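Local coordinates for SnoaL-like domain-containing protein (Sphaerobacter thermophilus, PDB 5TGN), which is of unknown function but has a SnoaL-like fold of the NTF2 clan, whose members commonly enclose a pocket between a curved sheet and its helices, at residues A5-A10 against H72-H77; E91-V96 against T105-R110. All coordinates share one frame; numbering follows the deposited sequence.

Contact 1: A5-A10 against H72-H77; sequences AAIDLA and HRVVLH
Val74 fits against the first two turns of helix 6-18, reaching Ala6, Ile7 and Ala10 from strand 73-81. Its CB already lies near the methyl of Ala10, and the two branches then part. CG1, set opposite the backbone N (chi1 176°), lies on the side of the next turn, 3.7 Å from Ala10 CB and 3.8 Å from Ile7 CD1. CG2 goes the other way, to the start of the helix: it lies 3.7 Å from Ala6 CB and also presses on the backbone, 3.6 Å from Ala6 C. One valine thus straddles the space between two alanines a turn apart. The axes of 6-10 and 73-77 approach to 8.1 Å and cross at -40°, a closeness consistent with the small alanine side chains.

Ile7 comes in from the flank of the helix. With CG1 anti to the backbone N (chi1 -172°), CD1 comes nearer the strand, and the side chain crosses that of Val74 at about a right angle. The same methyl comes within 4.3 Å of Leu76 CD2, two residues further along the strand. Leu76 splits its fork between the two helix residues, for its other methyl, CD1, lies 4.0 Å from Ala10 CB. Beyond the contact, Ile7 and Leu76 both touch Glu66 of strand 60-69, while Ala6 packs on Val96 and Ala10 on Phe94 of strand 88-97.

The side chains that meet across the interface do so through aliphatic groups. The backbone bonds Leu9 N to Ala5 O and Ala10 N to Ala6 O stay within 5-10, and Val74 and Leu76 pair with strand 88-97. The helix is therefore held on the strand here by shape and by burial of hydrocarbon.

Contact 2: E91-V96 against T105-R110; sequences EWIFDV and TINHLR
The antiparallel hairpin of strands 88-97 and 100-108 pairs Glu91 with Asn107 and Ile93 with Thr105 through its hydrogen-bonded positions. Glu91 N reaches Asn107 O at 2.8 Å, and Ile93 N reaches Thr105 O at 2.9 Å; each pair also has the return bond. On the face these four residues share, the Glu91 and Asn107 side chains run side by side. Asn107 ND2 donates to the anti lone pair of Glu91 OE1 at 2.9 Å, nearly in its own amide plane, although that plane is turned 65° from the carboxylate. Ile93 CD1 lies 3.5 Å from the same ND2, and Leu109 CD2 covers Glu91 CB. OE1 also takes a salt bridge from Arg103 of the second subunit, and OE2 is hydrogen-bonded to His77 NE2; an alanine in place of Glu91 would probably leave that arginine without this mate and Asn107 ND2 without its acceptor. A water links Ile93 O, Asp95 OD2 and Thr105 OG1. On the other face, Trp92 CD1 meets Ile106 CG1 at 4.0 Å. Trp92 also packs on Ile14 of helix 6-18, whereas the Glu91 face meets the second subunit, and strand 73-81 flanks strand 88-97.

How the contacts relate
Both segments of contact 1 come earlier in the chain than those of contact 2, and the centres of the two contacts lie about 11 Å apart. They are joined through neighbouring strands 73-81 and 88-97 of the mixed sheet: Val74 O lies 2.7 Å from Phe94 N and Leu76 O 2.8 Å from Trp92 N, both probable hydrogen bonds. The helix of contact 1 also leans on this second strand, with Ala10 CB 3.6 Å from Phe94 CE2. Strand 100-108 then carries the sheet on toward strand 33-37. Contact 1 sets the N-terminal helix on one face of the sheet, and contact 2 pairs the two strands at its centre, while the opposite face meets a second subunit.

Contact 1: A5-A10 against H72-H77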
loop_
_atom_site.group_PDB
_atom_site.type_symbol
_atom_site.label_atom_id
_atom_site.label_comp_id
_atom_site.label_asym_id
_atom_site.label_seq_id
_atom_site.Cartn_x
_atom_site.Cartn_y
_atom_site.Cartn_z
ATOM N N ALA A 5 10.024 7.773 26.952
ATOM C CA ALA A 5 10.953 6.819 26.370
ATOM C C ALA A 5 10.389 6.285 25.050
ATOM O O ALA A 5 9.213 6.485 24.716
ATOM C CB ALA A 5 11.228 5.673 27.341
ATOM N N ALA A 6 11.245 5.595 24.295
ATOM C CA ALA A 6 10.838 5.122 22.976
ATOM C C ALA A 6 9.642 4.185 23.068
ATOM O O ALA A 6 8.717 4.275 22.252
ATOM C CB ALA A 6 11.998 4.426 22.269
ATOM N N ILE A 7 9.646 3.266 24.045
ATOM C CA ILE A 7 8.509 2.353 24.161
ATOM C C ILE A 7 7.236 3.119 24.507
ATOM O O ILE A 7 6.149 2.764 24.032
ATOM C CB ILE A 7 8.804 1.229 25.177
ATOM C CG1 ILE A 7 7.687 0.184 25.148
ATOM C CG2 ILE A 7 9.001 1.775 26.612
ATOM C CD1 ILE A 7 7.530 -0.528 23.798
ATOM N N ASP A 8 7.348 4.191 25.306
ATOM C CA ASP A 8 6.195 5.039 25.608
ATOM C C ASP A 8 5.658 5.719 24.358
ATOM O O ASP A 8 4.438 5.806 24.173
ATOM C CB ASP A 8 6.566 6.110 26.634
ATOM C CG ASP A 8 7.011 5.519 27.979
ATOM O OD1 ASP A 8 6.554 4.404 28.335
ATOM O OD2 ASP A 8 7.815 6.182 28.669
ATOM N N LEU A 9 6.556 6.264 23.518
ATOM C CA LEU A 9 6.123 6.893 22.274
ATOM C C LEU A 9 5.402 5.883 21.389
ATOM O O LEU A 9 4.351 6.185 20.808
ATOM C CB LEU A 9 7.320 7.498 21.530
ATOM C CG LEU A 9 8.002 8.705 22.178
ATOM C CD1 LEU A 9 9.320 9.045 21.484
ATOM C CD2 LEU A 9 7.073 9.909 22.180
ATOM N N ALA A 10 5.959 4.674 21.274
ATOM C CA ALA A 10 5.358 3.666 20.408
ATOM C C ALA A 10 3.960 3.292 20.897
ATOM O O ALA A 10 3.010 3.246 20.109
ATOM C CB ALA A 10 6.264 2.430 20.340
ATOM N N HIS A 72 16.261 3.676 21.644
ATOM C CA HIS A 72 16.139 4.392 20.386
ATOM C C HIS A 72 15.406 3.633 19.288
ATOM O O HIS A 72 15.182 4.205 18.220
ATOM C CB HIS A 72 17.530 4.801 19.890
ATOM C CG HIS A 72 18.337 5.515 20.940
ATOM N ND1 HIS A 72 19.320 4.892 21.679
ATOM C CD2 HIS A 72 18.261 6.784 21.411
ATOM C CE1 HIS A 72 19.838 5.755 22.538
ATOM N NE2 HIS A 72 19.210 6.909 22.398
ATOM N N ARG A 73 14.994 2.389 19.513
ATOM C CA ARG A 73 14.271 1.683 18.464
ATOM C C ARG A 73 13.235 0.778 19.099
ATOM O O ARG A 73 13.514 0.123 20.104
ATOM C CB ARG A 73 15.223 0.882 17.573
ATOM C CG ARG A 73 14.566 0.186 16.384
ATOM C CD ARG A 73 15.650 -0.371 15.445
ATOM N NE ARG A 73 15.097 -1.150 14.337
ATOM C CZ ARG A 73 14.904 -2.471 14.367
ATOM N NH1 ARG A 73 15.223 -3.176 15.457
ATOM N NH2 ARG A 73 14.387 -3.094 13.310
ATOM N N VAL A 74 12.030 0.752 18.525
ATOM C CA VAL A 74 10.976 -0.144 18.999
ATOM C C VAL A 74 10.351 -0.837 17.789
ATOM O O VAL A 74 10.036 -0.181 16.785
ATOM C CB VAL A 74 9.904 0.626 19.796
ATOM C CG1 VAL A 74 8.764 -0.294 20.188
ATOM C CG2 VAL A 74 10.515 1.276 21.052
ATOM N N VAL A 75 10.144 -2.147 17.893
ATOM C CA VAL A 75 9.342 -2.895 16.934
ATOM C C VAL A 75 8.113 -3.440 17.648
ATOM O O VAL A 75 8.242 -4.212 18.612
ATOM C CB VAL A 75 10.144 -4.027 16.286
ATOM C CG1 VAL A 75 9.290 -4.779 15.249
ATOM C CG2 VAL A 75 11.432 -3.479 15.664
ATOM N N LEU A 76 6.926 -3.066 17.162
ATOM C CA LEU A 76 5.673 -3.679 17.603
ATOM C C LEU A 76 5.087 -4.513 16.472
ATOM O O LEU A 76 5.158 -4.119 15.306
ATOM C CB LEU A 76 4.629 -2.638 18.016
ATOM C CG LEU A 76 5.044 -1.538 18.992
ATOM C CD1 LEU A 76 3.870 -0.582 19.178
ATOM C CD2 LEU A 76 5.522 -2.149 20.329
ATOM N N HIS A 77 4.518 -5.665 16.817
ATOM C CA HIS A 77 3.672 -6.430 15.914
ATOM C C HIS A 77 2.250 -6.375 16.444
ATOM O O HIS A 77 2.034 -6.358 17.660
ATOM C CB HIS A 77 4.143 -7.877 15.789
ATOM C CG HIS A 77 5.408 -8.028 14.998
ATOM N ND1 HIS A 77 5.897 -9.250 14.600
ATOM C CD2 HIS A 77 6.275 -7.100 14.517
ATOM C CE1 HIS A 77 7.016 -9.072 13.914
ATOM N NE2 HIS A 77 7.266 -7.775 13.850
#

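Contact 2: E91-V96 against T105-R110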
loop_
_atom_site.group_PDB
_atom_site.type_symbol
_atom_site.label_atom_id
_atom_site.label_comp_id
_atom_site.label_asym_id
_atom_site.label_seq_id
_atom_site.Cartn_x
_atom_site.Cartn_y
_atom_site.Cartn_z
ATOM N N GLU A 91 3.535 -4.721 11.314
ATOM C CA GLU A 91 4.744 -4.451 12.073
ATOM C C GLU A 91 5.010 -2.953 12.012
ATOM O O GLU A 91 5.003 -2.370 10.923
ATOM C CB GLU A 91 5.925 -5.253 11.503
ATOM C CG GLU A 91 7.326 -4.834 11.990
ATOM C CD GLU A 91 8.422 -5.635 11.304
ATOM O OE1 GLU A 91 8.787 -5.315 10.146
ATOM O OE2 GLU A 91 8.872 -6.627 11.889
ATOM N N TRP A 92 5.212 -2.329 13.178
ATOM C CA TRP A 92 5.554 -0.908 13.290
ATOM C C TRP A 92 6.990 -0.807 13.793
ATOM O O TRP A 92 7.306 -1.317 14.872
ATOM C CB TRP A 92 4.614 -0.183 14.263
ATOM C CG TRP A 92 3.177 -0.051 13.811
ATOM C CD1 TRP A 92 2.610 1.005 13.126
ATOM C CD2 TRP A 92 2.111 -0.980 14.063
ATOM N NE1 TRP A 92 1.267 0.768 12.919
ATOM C CE2 TRP A 92 0.938 -0.444 13.482
ATOM C CE3 TRP A 92 2.037 -2.214 14.723
ATOM C CZ2 TRP A 92 -0.302 -1.105 13.543
ATOM C CZ3 TRP A 92 0.813 -2.869 14.780
ATOM C CH2 TRP A 92 -0.341 -2.313 14.182
ATOM N N ILE A 93 7.862 -0.158 13.031
ATOM C CA ILE A 93 9.263 0.011 13.443
ATOM C C ILE A 93 9.466 1.487 13.735
ATOM O O ILE A 93 9.395 2.301 12.815
ATOM C CB ILE A 93 10.252 -0.464 12.368
ATOM C CG1 ILE A 93 9.968 -1.929 11.978
ATOM C CG2 ILE A 93 11.728 -0.269 12.845
ATOM C CD1 ILE A 93 10.801 -2.403 10.757
ATOM N N PHE A 94 9.726 1.839 15.003
ATOM C CA PHE A 94 9.900 3.229 15.431
ATOM C C PHE A 94 11.387 3.506 15.648
ATOM O O PHE A 94 12.032 2.815 16.449
ATOM C CB PHE A 94 9.173 3.510 16.749
ATOM C CG PHE A 94 7.699 3.345 16.705
ATOM C CD1 PHE A 94 6.867 4.456 16.537
ATOM C CD2 PHE A 94 7.119 2.096 16.897
ATOM C CE1 PHE A 94 5.468 4.311 16.528
ATOM C CE2 PHE A 94 5.724 1.936 16.859
ATOM C CZ PHE A 94 4.902 3.025 16.676
ATOM N N ASP A 95 11.927 4.514 14.954
ATOM C CA ASP A 95 13.248 5.073 15.273
ATOM C C ASP A 95 13.046 6.366 16.057
ATOM O O ASP A 95 12.362 7.280 15.581
ATOM C CB ASP A 95 14.070 5.343 14.001
ATOM C CG ASP A 95 14.267 4.084 13.152
ATOM O OD1 ASP A 95 14.843 3.101 13.676
ATOM O OD2 ASP A 95 13.826 4.056 11.973
ATOM N N VAL A 96 13.657 6.449 17.242
ATOM C CA VAL A 96 13.398 7.517 18.203
ATOM C C VAL A 96 14.700 8.244 18.493
ATOM O O VAL A 96 15.759 7.616 18.615
ATOM C CB VAL A 96 12.775 6.956 19.502
ATOM C CG1 VAL A 96 12.735 8.017 20.630
ATOM C CG2 VAL A 96 11.407 6.343 19.199
ATOM N N THR A 105 8.256 3.152 10.286
ATOM C CA THR A 105 8.099 2.330 9.081
ATOM C C THR A 105 6.993 1.313 9.347
ATOM O O THR A 105 6.998 0.654 10.391
ATOM C CB THR A 105 9.412 1.608 8.732
ATOM O OG1 THR A 105 10.449 2.562 8.442
ATOM C CG2 THR A 105 9.236 0.682 7.518
ATOM N N ILE A 106 6.049 1.179 8.424
ATOM C CA ILE A 106 4.889 0.313 8.643
ATOM C C ILE A 106 4.921 -0.807 7.605
ATOM O O ILE A 106 4.670 -0.569 6.420
ATOM C CB ILE A 106 3.568 1.094 8.577
ATOM C CG1 ILE A 106 3.659 2.316 9.493
ATOM C CG2 ILE A 106 2.375 0.186 9.013
ATOM C CD1 ILE A 106 2.380 3.187 9.468
ATOM N N ASN A 107 5.221 -2.023 8.048
ATOM C CA ASN A 107 5.318 -3.187 7.163
ATOM C C ASN A 107 4.114 -4.087 7.379
ATOM O O ASN A 107 3.841 -4.493 8.514
ATOM C CB ASN A 107 6.577 -4.000 7.445
ATOM C CG ASN A 107 7.861 -3.262 7.093
ATOM O OD1 ASN A 107 7.988 -2.686 6.019
ATOM N ND2 ASN A 107 8.837 -3.334 7.977
ATOM N N HIS A 108 3.419 -4.421 6.301
ATOM C CA HIS A 108 2.425 -5.487 6.376
ATOM C C HIS A 108 3.121 -6.838 6.435
ATOM O O HIS A 108 3.998 -7.134 5.620
ATOM C CB HIS A 108 1.481 -5.442 5.178
ATOM C CG HIS A 108 0.572 -4.252 5.180
ATOM N ND1 HIS A 108 -0.803 -4.361 5.177
ATOM C CD2 HIS A 108 0.841 -2.930 5.218
ATOM C CE1 HIS A 108 -1.340 -3.155 5.182
ATOM N NE2 HIS A 108 -0.363 -2.269 5.206
ATOM N N LEU A 109 2.718 -7.665 7.393
ATOM C CA LEU A 109 3.235 -9.014 7.540
ATOM C C LEU A 109 2.310 -9.996 6.831
ATOM O O LEU A 109 1.180 -9.665 6.463
ATOM C CB LEU A 109 3.367 -9.370 9.024
ATOM C CG LEU A 109 4.207 -8.405 9.876
ATOM C CD1 LEU A 109 4.155 -8.869 11.340
ATOM C CD2 LEU A 109 5.624 -8.426 9.383
ATOM N N ARG A 110 2.801 -11.219 6.639
ATOM C CA ARG A 110 1.984 -12.283 6.068
ATOM C C ARG A 110 0.744 -12.513 6.921
ATOM O O ARG A 110 0.807 -12.464 8.157
ATOM C CB ARG A 110 2.765 -13.586 5.994
ATOM C CG ARG A 110 4.089 -13.556 5.273
ATOM C CD ARG A 110 4.718 -14.941 5.436
ATOM N NE ARG A 110 5.944 -15.134 4.677
ATOM C CZ ARG A 110 6.063 -15.969 3.646
ATOM N NH1 ARG A 110 7.226 -16.084 3.018
ATOM N NH2 ARG A 110 5.021 -16.687 3.243
HETATM O O HOH W 1 11.421 3.025 11.016
#